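Local coordinates for protein amino Transferase (Eubacterium rectale, PDB 3ELE) that probably transfers amino groups between amino acids and keto acids, using bound pyridoxal-5'-phosphate as cofactor in the manner of class I and II aminotransferases, at residues L119-I130 with R168-I177. Numbering follows the deposited sequence. Where two conformers were deposited one is given.
Sequences LTSDAYDEFITI and RINAHTRGVI
The ring of Phe127 overlaps the start of the Arg174 side chain, CE1 lying 3.7 Å from Arg174 CB, where strands 126-130 and 173-177 run parallel in the mixed sheet of the PLP-binding aminotransferase fold. Helix 136-143 covers the Phe127 and Ile177 face, with Val141 on Phe127 and Tyr137 on Ile177. Four backbone hydrogen bonds join the two segments; the first is from Glu126 N to His172 O, just ahead of the second strand, and the last from Ile177 N to Ile128 O (2.8 Å). Arg174 CG stands beside the backbone N (chi1 -52°), which lays it 3.4 Å from Asp125 CG; bends at chi2 and chi3 then turn the guanidinium back. Asp125 OD2 lies at its edge, 3.6 Å from Arg174 NH1, a long salt bridge with the two planes 73° apart, while NH2 reaches Val3 O of the second subunit. On the other face of the sheet, Ile128 CD1 packs against both Thr173 CG2 (3.8 Å) and Ile169 CG1; Ile169 and Val176 also meet helix 191-208. Nearby, Asn170 ND2 donates to the syn side of Glu126 OE1 (3.0 Å), the amide nearly perpendicular to the carboxylate, and Asn170 OD1 closes an Asx turn by accepting from His172 N. An alanine here is likely to cost Glu126 its amide partner and leave the turn into strand 173-177 less firmly fixed. A water donates to both Glu126 OE1 and Arg168 O, and accepts from Thr173 OG1 at 2.7 Å.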
loop_
_atom_site.group_PDB
_atom_site.type_symbol
_atom_site.label_atom_id
_atom_site.label_comp_id
_atom_site.label_asym_id
_atom_site.label_seq_id
_atom_site.Cartn_x
_atom_site.Cartn_y
_atom_site.Cartn_z
ATOM N N LEU A 119 -1.393 14.867 8.309
ATOM C CA LEU A 119 -1.944 15.885 9.204
ATOM C C LEU A 119 -1.648 15.716 10.699
ATOM O O LEU A 119 -1.769 16.692 11.397
ATOM C CB LEU A 119 -3.458 16.020 8.965
ATOM C CG LEU A 119 -3.832 16.616 7.601
ATOM C CD1 LEU A 119 -5.311 16.580 7.441
ATOM C CD2 LEU A 119 -3.320 18.075 7.480
ATOM N N THR A 120 -1.237 14.532 11.185
ATOM C CA THR A 120 -0.972 14.328 12.643
ATOM C C THR A 120 0.450 14.774 13.106
ATOM O O THR A 120 1.476 14.180 12.728
ATOM C CB THR A 120 -1.249 12.872 13.063
ATOM O OG1 THR A 120 -2.576 12.508 12.650
ATOM C CG2 THR A 120 -1.110 12.673 14.596
ATOM N N SER A 121 0.503 15.799 13.952
ATOM C CA SER A 121 1.774 16.320 14.459
ATOM C C SER A 121 1.924 16.163 15.982
ATOM O O SER A 121 2.930 16.628 16.553
ATOM C CB SER A 121 1.902 17.789 14.037
ATOM O OG SER A 121 0.896 18.595 14.636
ATOM N N ASP A 122 0.962 15.508 16.646
ATOM C CA ASP A 122 0.943 15.424 18.114
ATOM C C ASP A 122 -0.006 14.310 18.571
ATOM O O ASP A 122 -1.032 14.050 17.930
ATOM C CB ASP A 122 0.552 16.814 18.673
ATOM C CG ASP A 122 0.576 16.895 20.186
ATOM O OD1 ASP A 122 -0.372 16.399 20.813
ATOM O OD2 ASP A 122 1.496 17.527 20.752
ATOM N N ALA A 123 0.350 13.663 19.681
ATOM C CA ALA A 123 -0.439 12.586 20.281
ATOM C C ALA A 123 -1.866 13.004 20.653
ATOM O O ALA A 123 -2.770 12.161 20.719
ATOM C CB ALA A 123 0.294 12.019 21.550
ATOM N N TYR A 124 -2.051 14.294 20.932
ATOM C CA TYR A 124 -3.344 14.821 21.326
ATOM C C TYR A 124 -4.229 15.322 20.185
ATOM O O TYR A 124 -5.344 15.755 20.450
ATOM C CB TYR A 124 -3.173 15.855 22.425
ATOM C CG TYR A 124 -2.493 15.303 23.657
ATOM C CD1 TYR A 124 -3.038 14.207 24.332
ATOM C CD2 TYR A 124 -1.335 15.899 24.182
ATOM C CE1 TYR A 124 -2.448 13.686 25.479
ATOM C CE2 TYR A 124 -0.724 15.391 25.358
ATOM C CZ TYR A 124 -1.291 14.270 25.998
ATOM O OH TYR A 124 -0.728 13.754 27.141
ATOM N N ASP A 125 -3.752 15.224 18.938
ATOM C CA ASP A 125 -4.547 15.573 17.747
ATOM C C ASP A 125 -5.821 14.753 17.668
ATOM O O ASP A 125 -5.797 13.537 17.920
ATOM C CB ASP A 125 -3.747 15.338 16.456
ATOM C CG ASP A 125 -2.677 16.380 16.239
ATOM O OD1 ASP A 125 -2.554 17.331 17.052
ATOM O OD2 ASP A 125 -1.960 16.261 15.248
ATOM N N GLU A 126 -6.923 15.422 17.331
ATOM C CA GLU A 126 -8.229 14.771 17.207
ATOM C C GLU A 126 -8.790 14.892 15.805
ATOM O O GLU A 126 -8.644 15.942 15.163
ATOM C CB GLU A 126 -9.203 15.393 18.194
ATOM C CG GLU A 126 -8.834 15.130 19.670
ATOM C CD GLU A 126 -9.660 15.932 20.698
ATOM O OE1 GLU A 126 -10.533 16.741 20.323
ATOM O OE2 GLU A 126 -9.397 15.766 21.904
ATOM N N PHE A 127 -9.391 13.793 15.316
ATOM C CA PHE A 127 -10.152 13.791 14.073
ATOM C C PHE A 127 -11.586 13.412 14.442
ATOM O O PHE A 127 -11.811 12.456 15.204
ATOM C CB PHE A 127 -9.554 12.857 13.018
ATOM C CG PHE A 127 -8.233 13.328 12.509
ATOM C CD1 PHE A 127 -8.159 14.218 11.423
ATOM C CD2 PHE A 127 -7.047 12.924 13.134
ATOM C CE1 PHE A 127 -6.899 14.695 10.955
ATOM C CE2 PHE A 127 -5.797 13.379 12.673
ATOM C CZ PHE A 127 -5.717 14.255 11.573
ATOM N N ILE A 128 -12.541 14.178 13.908
ATOM C CA ILE A 128 -13.949 14.038 14.206
ATOM C C ILE A 128 -14.632 13.236 13.111
ATOM O O ILE A 128 -14.437 13.510 11.918
ATOM C CB ILE A 128 -14.661 15.407 14.328
ATOM C CG1 ILE A 128 -14.151 16.200 15.532
ATOM C CG2 ILE A 128 -16.180 15.254 14.507
ATOM C CD1 ILE A 128 -14.801 17.549 15.623
ATOM N N THR A 129 -15.429 12.258 13.533
ATOM C CA THR A 129 -16.270 11.441 12.609
ATOM C C THR A 129 -17.719 11.730 13.037
ATOM O O THR A 129 -17.970 12.069 14.217
ATOM C CB THR A 129 -15.896 9.956 12.635
ATOM O OG1 THR A 129 -16.623 9.244 11.612
ATOM C CG2 THR A 129 -16.183 9.317 13.985
ATOM N N ILE A 130 -18.636 11.695 12.067
ATOM C CA ILE A 130 -20.061 11.965 12.288
ATOM C C ILE A 130 -20.747 10.602 12.243
ATOM O O ILE A 130 -20.726 9.937 11.203
ATOM C CB ILE A 130 -20.664 12.918 11.199
ATOM C CG1 ILE A 130 -19.798 14.171 10.995
ATOM C CG2 ILE A 130 -22.097 13.359 11.569
ATOM C CD1 ILE A 130 -19.639 15.008 12.222
ATOM N N ARG A 168 -17.832 19.603 20.099
ATOM C CA ARG A 168 -16.658 18.682 20.065
ATOM C C ARG A 168 -15.427 19.224 19.316
ATOM O O ARG A 168 -14.403 18.544 19.257
ATOM C CB ARG A 168 -17.082 17.326 19.504
ATOM C CG ARG A 168 -17.983 16.584 20.463
ATOM C CD ARG A 168 -18.751 15.489 19.814
ATOM N NE ARG A 168 -19.522 14.728 20.804
ATOM C CZ ARG A 168 -20.646 15.136 21.403
ATOM N NH1 ARG A 168 -21.189 16.327 21.151
ATOM N NH2 ARG A 168 -21.241 14.328 22.282
ATOM N N ILE A 169 -15.535 20.422 18.732
ATOM C CA ILE A 169 -14.421 21.083 18.057
ATOM C C ILE A 169 -13.660 21.857 19.137
ATOM O O ILE A 169 -14.278 22.577 19.918
ATOM C CB ILE A 169 -14.892 22.078 16.965
ATOM C CG1 ILE A 169 -15.501 21.351 15.764
ATOM C CG2 ILE A 169 -13.715 22.949 16.478
ATOM C CD1 ILE A 169 -16.211 22.290 14.802
ATOM N N ASN A 170 -12.331 21.720 19.153
ATOM C CA ASN A 170 -11.443 22.416 20.111
ATOM C C ASN A 170 -10.069 22.688 19.467
ATOM O O ASN A 170 -9.881 22.457 18.256
ATOM C CB ASN A 170 -11.349 21.613 21.434
ATOM C CG ASN A 170 -10.837 20.175 21.245
ATOM O OD1 ASN A 170 -9.694 19.948 20.874
ATOM N ND2 ASN A 170 -11.668 19.217 21.571
ATOM N N ALA A 171 -9.122 23.174 20.265
ATOM C CA ALA A 171 -7.756 23.450 19.786
ATOM C C ALA A 171 -7.027 22.218 19.214
ATOM O O ALA A 171 -6.169 22.386 18.391
ATOM C CB ALA A 171 -6.920 24.105 20.901
ATOM N N HIS A 172 -7.377 21.001 19.648
ATOM C CA HIS A 172 -6.741 19.762 19.168
ATOM C C HIS A 172 -7.339 19.180 17.873
ATOM O O HIS A 172 -6.762 18.267 17.295
ATOM C CB HIS A 172 -6.740 18.694 20.259
ATOM C CG HIS A 172 -6.008 19.108 21.500
ATOM N ND1 HIS A 172 -4.632 19.111 21.586
ATOM C CD2 HIS A 172 -6.460 19.563 22.693
ATOM C CE1 HIS A 172 -4.268 19.540 22.782
ATOM N NE2 HIS A 172 -5.358 19.812 23.478
ATOM N N THR A 173 -8.463 19.737 17.417
ATOM C CA THR A 173 -9.180 19.274 16.231
ATOM C C THR A 173 -8.416 19.618 14.939
ATOM O O THR A 173 -8.306 20.798 14.585
ATOM C CB THR A 173 -10.605 19.897 16.140
ATOM O OG1 THR A 173 -11.305 19.710 17.378
ATOM C CG2 THR A 173 -11.398 19.234 15.008
ATOM N N ARG A 174 -7.908 18.571 14.277
ATOM C CA ARG A 174 -7.163 18.689 13.021
ATOM C C ARG A 174 -8.037 18.558 11.794
ATOM O O ARG A 174 -7.734 19.137 10.755
ATOM C CB ARG A 174 -6.049 17.631 12.951
ATOM C CG ARG A 174 -5.112 17.573 14.164
ATOM C CD ARG A 174 -4.598 18.927 14.648
ATOM N NE ARG A 174 -4.351 19.842 13.540
ATOM C CZ ARG A 174 -3.325 19.806 12.689
ATOM N NH1 ARG A 174 -2.334 18.919 12.808
ATOM N NH2 ARG A 174 -3.284 20.718 11.714
ATOM N N GLY A 175 -9.117 17.779 11.911
ATOM C CA GLY A 175 -10.031 17.596 10.809
ATOM C C GLY A 175 -11.348 16.921 11.109
ATOM O O GLY A 175 -11.543 16.354 12.178
ATOM N N VAL A 176 -12.259 17.039 10.155
ATOM C CA VAL A 176 -13.591 16.415 10.220
ATOM C C VAL A 176 -13.712 15.510 9.016
ATOM O O VAL A 176 -13.538 15.951 7.886
ATOM C CB VAL A 176 -14.740 17.449 10.266
ATOM C CG1 VAL A 176 -16.078 16.731 10.343
ATOM C CG2 VAL A 176 -14.530 18.365 11.485
ATOM N N ILE A 177 -13.960 14.231 9.278
ATOM C CA ILE A 177 -14.122 13.216 8.248
ATOM C C ILE A 177 -15.600 13.200 7.859
ATOM O O ILE A 177 -16.480 13.175 8.747
ATOM C CB ILE A 177 -13.754 11.771 8.760
ATOM C CG1 ILE A 177 -12.353 11.704 9.385
ATOM C CG2 ILE A 177 -13.858 10.764 7.623
ATOM C CD1 ILE A 177 -12.180 10.561 10.390
HETATM O O HOH W 1 -2.674 18.234 19.705
HETATM O O HOH W 2 -12.224 17.310 18.149
HETATM O O HOH W 3 -17.540 10.783 9.526
#